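PDB 2ERW: serine protease inhibitor infestin from Triatoma infestans, which inhibits serine proteases, factor XIIa among them, through this Kazal-type domain, one piece of a longer secreted protein. Local coordinates for residues 12-18 / 42-48; 5-11 / 25-31. One frame throughout, in Å; residues are numbered along the deposited sequence. Where two conformers were deposited one is given.

Interaction 1: 12-18 / 42-48; sequences YVPVCGS and LVHEGRC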
loop_
_atom_site.group_PDB
_atom_site.type_symbol
_atom_site.label_atom_id
_atom_site.label_comp_id
_atom_site.label_asym_id
_atom_site.label_seq_id
_atom_site.Cartn_x
_atom_site.Cartn_y
_atom_site.Cartn_z
ATOM N N TYR A 12 0.069 -1.157 11.226
ATOM C CA TYR A 12 1.101 -1.230 10.236
ATOM C C TYR A 12 1.277 -2.643 9.753
ATOM O O TYR A 12 1.790 -3.508 10.466
ATOM C CB TYR A 12 2.378 -0.662 10.841
ATOM C CG TYR A 12 3.506 -0.611 9.874
ATOM C CD1 TYR A 12 3.402 0.127 8.700
ATOM C CD2 TYR A 12 4.677 -1.305 10.117
ATOM C CE1 TYR A 12 4.431 0.177 7.803
ATOM C CE2 TYR A 12 5.728 -1.247 9.234
ATOM C CZ TYR A 12 5.593 -0.516 8.073
ATOM O OH TYR A 12 6.607 -0.459 7.163
ATOM N N VAL A 13 0.809 -2.858 8.529
ATOM C CA VAL A 13 0.911 -4.144 7.870
ATOM C C VAL A 13 1.314 -3.789 6.458
ATOM O O VAL A 13 0.494 -3.777 5.541
ATOM C CB VAL A 13 -0.426 -4.883 7.887
ATOM C CG1 VAL A 13 -0.282 -6.228 7.185
ATOM C CG2 VAL A 13 -0.889 -5.069 9.324
ATOM N N PRO A 14 2.574 -3.410 6.280
ATOM C CA PRO A 14 2.968 -2.797 5.028
ATOM C C PRO A 14 2.908 -3.730 3.842
ATOM O O PRO A 14 3.214 -4.899 3.934
ATOM C CB PRO A 14 4.415 -2.385 5.244
ATOM C CG PRO A 14 4.899 -3.343 6.320
ATOM C CD PRO A 14 3.698 -3.509 7.234
ATOM N N VAL A 15 2.322 -3.203 2.784
ATOM C CA VAL A 15 2.223 -3.961 1.549
ATOM C C VAL A 15 2.617 -3.061 0.416
ATOM O O VAL A 15 2.525 -1.845 0.515
ATOM C CB VAL A 15 0.807 -4.540 1.335
ATOM C CG1 VAL A 15 0.508 -5.555 2.398
ATOM C CG2 VAL A 15 -0.265 -3.450 1.369
ATOM N N CYS A 16 3.050 -3.676 -0.662
ATOM C CA CYS A 16 3.583 -2.933 -1.763
ATOM C C CYS A 16 2.601 -2.965 -2.885
ATOM O O CYS A 16 2.194 -4.034 -3.325
ATOM C CB CYS A 16 4.894 -3.560 -2.177
ATOM S SG CYS A 16 5.630 -2.726 -3.574
ATOM N N GLY A 17 2.226 -1.786 -3.356
ATOM C CA GLY A 17 1.289 -1.671 -4.446
ATOM C C GLY A 17 1.954 -1.763 -5.802
ATOM O O GLY A 17 3.156 -1.542 -5.962
ATOM N N SER A 18 1.129 -2.045 -6.794
ATOM C CA SER A 18 1.597 -2.136 -8.148
ATOM C C SER A 18 2.051 -0.782 -8.675
ATOM O O SER A 18 2.674 -0.707 -9.730
ATOM C CB SER A 18 0.474 -2.678 -9.015
ATOM O OG SER A 18 -0.695 -1.902 -8.859
ATOM N N LEU A 42 -2.198 -5.188 -4.866
ATOM C CA LEU A 42 -1.236 -5.528 -3.849
ATOM C C LEU A 42 -0.295 -6.525 -4.480
ATOM O O LEU A 42 -0.700 -7.642 -4.826
ATOM C CB LEU A 42 -1.975 -6.121 -2.660
ATOM C CG LEU A 42 -1.222 -6.187 -1.351
ATOM C CD1 LEU A 42 -2.220 -6.587 -0.308
ATOM C CD2 LEU A 42 -0.072 -7.181 -1.394
ATOM N N VAL A 43 0.952 -6.124 -4.666
ATOM C CA VAL A 43 1.884 -6.992 -5.369
ATOM C C VAL A 43 2.736 -7.862 -4.478
ATOM O O VAL A 43 3.079 -8.981 -4.852
ATOM C CB VAL A 43 2.722 -6.216 -6.410
ATOM C CG1 VAL A 43 1.815 -5.524 -7.399
ATOM C CG2 VAL A 43 3.634 -5.259 -5.773
ATOM N N HIS A 44 3.077 -7.370 -3.298
ATOM C CA HIS A 44 3.733 -8.239 -2.354
ATOM C C HIS A 44 3.599 -7.706 -0.970
ATOM O O HIS A 44 3.343 -6.530 -0.769
ATOM C CB HIS A 44 5.203 -8.500 -2.721
ATOM C CG HIS A 44 6.095 -7.299 -2.658
ATOM N ND1 HIS A 44 6.537 -6.757 -1.469
ATOM C CD2 HIS A 44 6.675 -6.574 -3.644
ATOM C CE1 HIS A 44 7.357 -5.749 -1.727
ATOM N NE2 HIS A 44 7.453 -5.616 -3.038
ATOM N N GLU A 45 3.770 -8.593 -0.014
ATOM C CA GLU A 45 3.772 -8.234 1.353
ATOM C C GLU A 45 5.004 -7.414 1.654
ATOM O O GLU A 45 6.051 -7.610 1.043
ATOM C CB GLU A 45 3.786 -9.515 2.174
ATOM C CG GLU A 45 3.394 -9.301 3.602
ATOM C CD GLU A 45 1.937 -8.982 3.704
ATOM O OE1 GLU A 45 1.281 -9.269 2.683
ATOM O OE2 GLU A 45 1.515 -8.440 4.759
ATOM N N GLY A 46 4.882 -6.540 2.627
ATOM C CA GLY A 46 6.023 -5.756 3.066
ATOM C C GLY A 46 6.122 -4.480 2.284
ATOM O O GLY A 46 5.402 -4.256 1.320
ATOM N N ARG A 47 7.045 -3.631 2.698
ATOM C CA ARG A 47 7.225 -2.398 1.968
ATOM C C ARG A 47 7.748 -2.649 0.576
ATOM O O ARG A 47 8.460 -3.621 0.334
ATOM C CB ARG A 47 8.235 -1.501 2.675
ATOM C CG ARG A 47 7.897 -1.229 4.118
ATOM C CD ARG A 47 8.658 0.005 4.606
ATOM N NE ARG A 47 8.211 1.188 3.878
ATOM C CZ ARG A 47 7.203 1.962 4.269
ATOM N NH1 ARG A 47 6.554 1.716 5.397
ATOM N NH2 ARG A 47 6.848 2.984 3.517
ATOM N N CYS A 48 7.431 -1.735 -0.337
ATOM C CA CYS A 48 8.087 -1.780 -1.614
ATOM C C CYS A 48 9.566 -1.655 -1.394
ATOM O O CYS A 48 10.016 -1.046 -0.436
ATOM C CB CYS A 48 7.608 -0.665 -2.505
ATOM S SG CYS A 48 5.882 -0.819 -2.911
HETATM O O HOH W 1 3.144 -6.686 5.953
#

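Interaction 2: 5-11 / 25-31; sequences PCACFRN and NPCMLNC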
loop_
_atom_site.group_PDB
_atom_site.type_symbol
_atom_site.label_atom_id
_atom_site.label_comp_id
_atom_site.label_asym_id
_atom_site.label_seq_id
_atom_site.Cartn_x
_atom_site.Cartn_y
_atom_site.Cartn_z
ATOM N N PRO A 5 -14.096 2.009 1.522
ATOM C CA PRO A 5 -12.775 1.443 1.262
ATOM C C PRO A 5 -11.671 2.171 2.018
ATOM O O PRO A 5 -10.580 1.618 2.205
ATOM C CB PRO A 5 -12.585 1.657 -0.246
ATOM C CG PRO A 5 -13.871 2.215 -0.767
ATOM C CD PRO A 5 -14.593 2.807 0.391
ATOM N N CYS A 6 -11.963 3.396 2.449
ATOM C CA CYS A 6 -10.980 4.256 3.105
ATOM C C CYS A 6 -11.188 4.370 4.606
ATOM O O CYS A 6 -10.505 5.125 5.295
ATOM C CB CYS A 6 -10.983 5.622 2.447
ATOM S SG CYS A 6 -10.489 5.446 0.747
ATOM N N ALA A 7 -12.125 3.581 5.094
ATOM C CA ALA A 7 -12.342 3.437 6.508
ATOM C C ALA A 7 -11.343 2.392 6.942
ATOM O O ALA A 7 -11.624 1.203 6.875
ATOM C CB ALA A 7 -13.738 2.955 6.757
ATOM N N CYS A 8 -10.157 2.834 7.330
ATOM C CA CYS A 8 -9.107 1.900 7.721
ATOM C C CYS A 8 -8.480 2.347 8.995
ATOM O O CYS A 8 -8.396 3.541 9.275
ATOM C CB CYS A 8 -8.008 1.856 6.686
ATOM S SG CYS A 8 -8.547 1.369 5.077
ATOM N N PHE A 9 -8.030 1.379 9.778
ATOM C CA PHE A 9 -7.174 1.690 10.894
ATOM C C PHE A 9 -5.767 1.829 10.389
ATOM O O PHE A 9 -5.488 1.526 9.251
ATOM C CB PHE A 9 -7.298 0.628 11.976
ATOM C CG PHE A 9 -8.589 0.714 12.699
ATOM C CD1 PHE A 9 -8.923 1.873 13.375
ATOM C CD2 PHE A 9 -9.488 -0.334 12.652
ATOM C CE1 PHE A 9 -10.134 1.988 14.017
ATOM C CE2 PHE A 9 -10.707 -0.239 13.313
ATOM C CZ PHE A 9 -11.021 0.917 13.994
ATOM N N ARG A 10 -4.887 2.317 11.251
ATOM C CA ARG A 10 -3.530 2.604 10.803
ATOM C C ARG A 10 -2.549 1.498 11.113
ATOM O O ARG A 10 -1.371 1.644 10.849
ATOM C CB ARG A 10 -3.049 3.922 11.405
ATOM C CG ARG A 10 -3.846 5.124 10.909
ATOM C CD ARG A 10 -3.308 6.413 11.479
ATOM N NE ARG A 10 -4.163 7.546 11.121
ATOM C CZ ARG A 10 -5.059 8.101 11.936
ATOM N NH1 ARG A 10 -5.226 7.638 13.169
ATOM N NH2 ARG A 10 -5.787 9.128 11.521
ATOM N N ASN A 11 -3.031 0.381 11.651
ATOM C CA ASN A 11 -2.142 -0.702 12.006
ATOM C C ASN A 11 -1.187 -0.993 10.879
ATOM O O ASN A 11 -1.586 -1.123 9.721
ATOM C CB ASN A 11 -2.932 -1.967 12.243
ATOM C CG ASN A 11 -3.931 -1.826 13.319
ATOM O OD1 ASN A 11 -4.694 -0.871 13.370
ATOM N ND2 ASN A 11 -3.952 -2.804 14.212
ATOM N N ASN A 25 -1.345 -0.623 5.144
ATOM C CA ASN A 25 -1.951 -1.914 5.340
ATOM C C ASN A 25 -2.805 -2.165 4.130
ATOM O O ASN A 25 -2.982 -1.291 3.293
ATOM C CB ASN A 25 -2.701 -2.015 6.669
ATOM C CG ASN A 25 -3.740 -0.932 6.846
ATOM O OD1 ASN A 25 -4.539 -0.660 5.956
ATOM N ND2 ASN A 25 -3.776 -0.360 8.032
ATOM N N PRO A 26 -3.264 -3.394 3.970
ATOM C CA PRO A 26 -4.072 -3.673 2.810
ATOM C C PRO A 26 -5.335 -2.856 2.716
ATOM O O PRO A 26 -5.768 -2.532 1.628
ATOM C CB PRO A 26 -4.396 -5.164 2.958
ATOM C CG PRO A 26 -3.202 -5.674 3.702
ATOM C CD PRO A 26 -2.851 -4.612 4.690
ATOM N N CYS A 27 -5.934 -2.528 3.854
ATOM C CA CYS A 27 -7.110 -1.700 3.798
ATOM C C CYS A 27 -6.772 -0.385 3.124
ATOM O O CYS A 27 -7.495 0.087 2.261
ATOM C CB CYS A 27 -7.631 -1.505 5.207
ATOM S SG CYS A 27 -9.150 -0.575 5.288
ATOM N N MET A 28 -5.645 0.199 3.504
ATOM C CA MET A 28 -5.267 1.459 2.903
ATOM C C MET A 28 -4.923 1.310 1.447
ATOM O O MET A 28 -5.185 2.206 0.680
ATOM C CB MET A 28 -4.085 2.041 3.642
ATOM C CG MET A 28 -4.462 2.327 5.044
ATOM S SD MET A 28 -5.346 3.840 5.149
ATOM C CE MET A 28 -5.123 4.224 6.883
ATOM N N LEU A 29 -4.356 0.182 1.053
ATOM C CA LEU A 29 -4.133 -0.029 -0.368
ATOM C C LEU A 29 -5.459 -0.062 -1.084
ATOM O O LEU A 29 -5.613 0.547 -2.141
ATOM C CB LEU A 29 -3.370 -1.342 -0.574
ATOM C CG LEU A 29 -3.028 -1.613 -2.036
ATOM C CD1 LEU A 29 -1.719 -2.334 -2.112
ATOM C CD2 LEU A 29 -4.115 -2.416 -2.737
ATOM N N ASN A 30 -6.428 -0.763 -0.515
ATOM C CA ASN A 30 -7.708 -0.812 -1.175
ATOM C C ASN A 30 -8.343 0.553 -1.262
ATOM O O ASN A 30 -8.961 0.911 -2.263
ATOM C CB ASN A 30 -8.659 -1.743 -0.476
ATOM C CG ASN A 30 -9.945 -1.852 -1.231
ATOM O OD1 ASN A 30 -9.958 -2.317 -2.371
ATOM N ND2 ASN A 30 -11.014 -1.330 -0.655
ATOM N N CYS A 31 -8.200 1.333 -0.209
ATOM C CA CYS A 31 -8.704 2.686 -0.255
ATOM C C CYS A 31 -8.110 3.401 -1.450
ATOM O O CYS A 31 -8.823 4.033 -2.219
ATOM C CB CYS A 31 -8.278 3.394 1.003
ATOM S SG CYS A 31 -8.510 5.129 0.945
#

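Interaction 1: 12-18 / 42-48
C16 and C48 are joined by a disulfide in this Kazal-type domain, where the 12-18 segment pairs antiparallel with 42-48. Beside the disulfide the pairing is broken by a classic beta bulge, with V43 and H44 both facing C16. The bulge centres on C16 O, which accepts from V43 N at 2.8 Å and only weakly from H44 N; C16 N in turn donates to H44 O at 2.9 Å. From C16 the side chain can be followed outward. Its CB sits over one face of the H44 imidazole, 3.5 Å from the ring centroid, a CH-pi contact offset toward the rim. SG, placed anti to the backbone N (chi1 179°), goes on to the bond with C48 SG and lies obliquely above the same ring. Histidine suits this place because its edge is polar as well: ND1 donates almost straight to E45 O, and that bond, lying in the ring plane, helps to hold the ring with one face against C16 CB.

The V15 side chain leaves on the other face of the strand, where its CB meets L42 CG at 3.7 Å and CG1 lies against the E45 carboxylate. Two branched aliphatic side chains cross there at about a right angle, and L29 of helix 26-35 touches both. Further along, G46 N donates to P14 O at 2.7 Å, and a water that bridges to E45 OE2 shares this oxygen. G46 has a positive phi of 90°, a conformation that glycine adopts readily. At the outer end R47, whose NE forms a salt bridge with E54, bends its chain at chi3 to reach Y12. The tyrosine ring and the guanidinium are nearly coplanar, and NH1 donates to Y12 OH at 2.8 Å.

Interaction 2: 5-11 / 25-31
C8 and C27, like C6 and C31, are disulfide partners that fasten the irregular 5-11 segment to the first turns of helix 26-35 in this Kazal-type domain. C27 and C31 lie one helical turn apart, and each, C31 in the conformer given, has SG anti to its backbone N, which aims both sulfurs at the 5-11 segment. In these conformers the two bridges twist in opposite senses, with chi3 of -82° for C8-C27 and 93° for C6-C31. M28, in the conformer given, lies alongside C8, with SD 3.7 Å from C8 CB and CE near F9 O. An unbranched, flexible chain suits the place, since a bend at chi2 lays sulfur and methyl along C8 and F9 O.

N25 occupies the N-cap position, where one flat amide serves two purposes. OD1 accepts from M28 N at 2.8 Å, capping the helix. On the other branch, ND2 uses both hydrogens on backbone carbonyls that lie close to the amide plane, so the group is held from both ends. Asparagine fits because it offers an acceptor and a donor side by side. ND2 approaches F9 O from above its carbonyl plane at 2.8 Å, but meets N11 O in plane, on a lone pair, at 2.9 Å.

Overall arrangement
Helix 26-35 connects the two contacts: L29, on the side of the helix turned away from 5-11, packs with CD1 against L42 CA and G17 CA, while P26 and N25 touch V13 O. Interaction 1 lies nearer the centre of the chain and is partly buried, with backbone pairing and aliphatic side chains as well as one disulfide. Interaction 2 is a surface contact without strand pairing, and there two disulfides and an asparagine amide hold a loop to the helix. Their segments alternate along the sequence, 5-11 running directly into 12-18. The three disulfides together cross-link the small domain, as in other Kazal inhibitors.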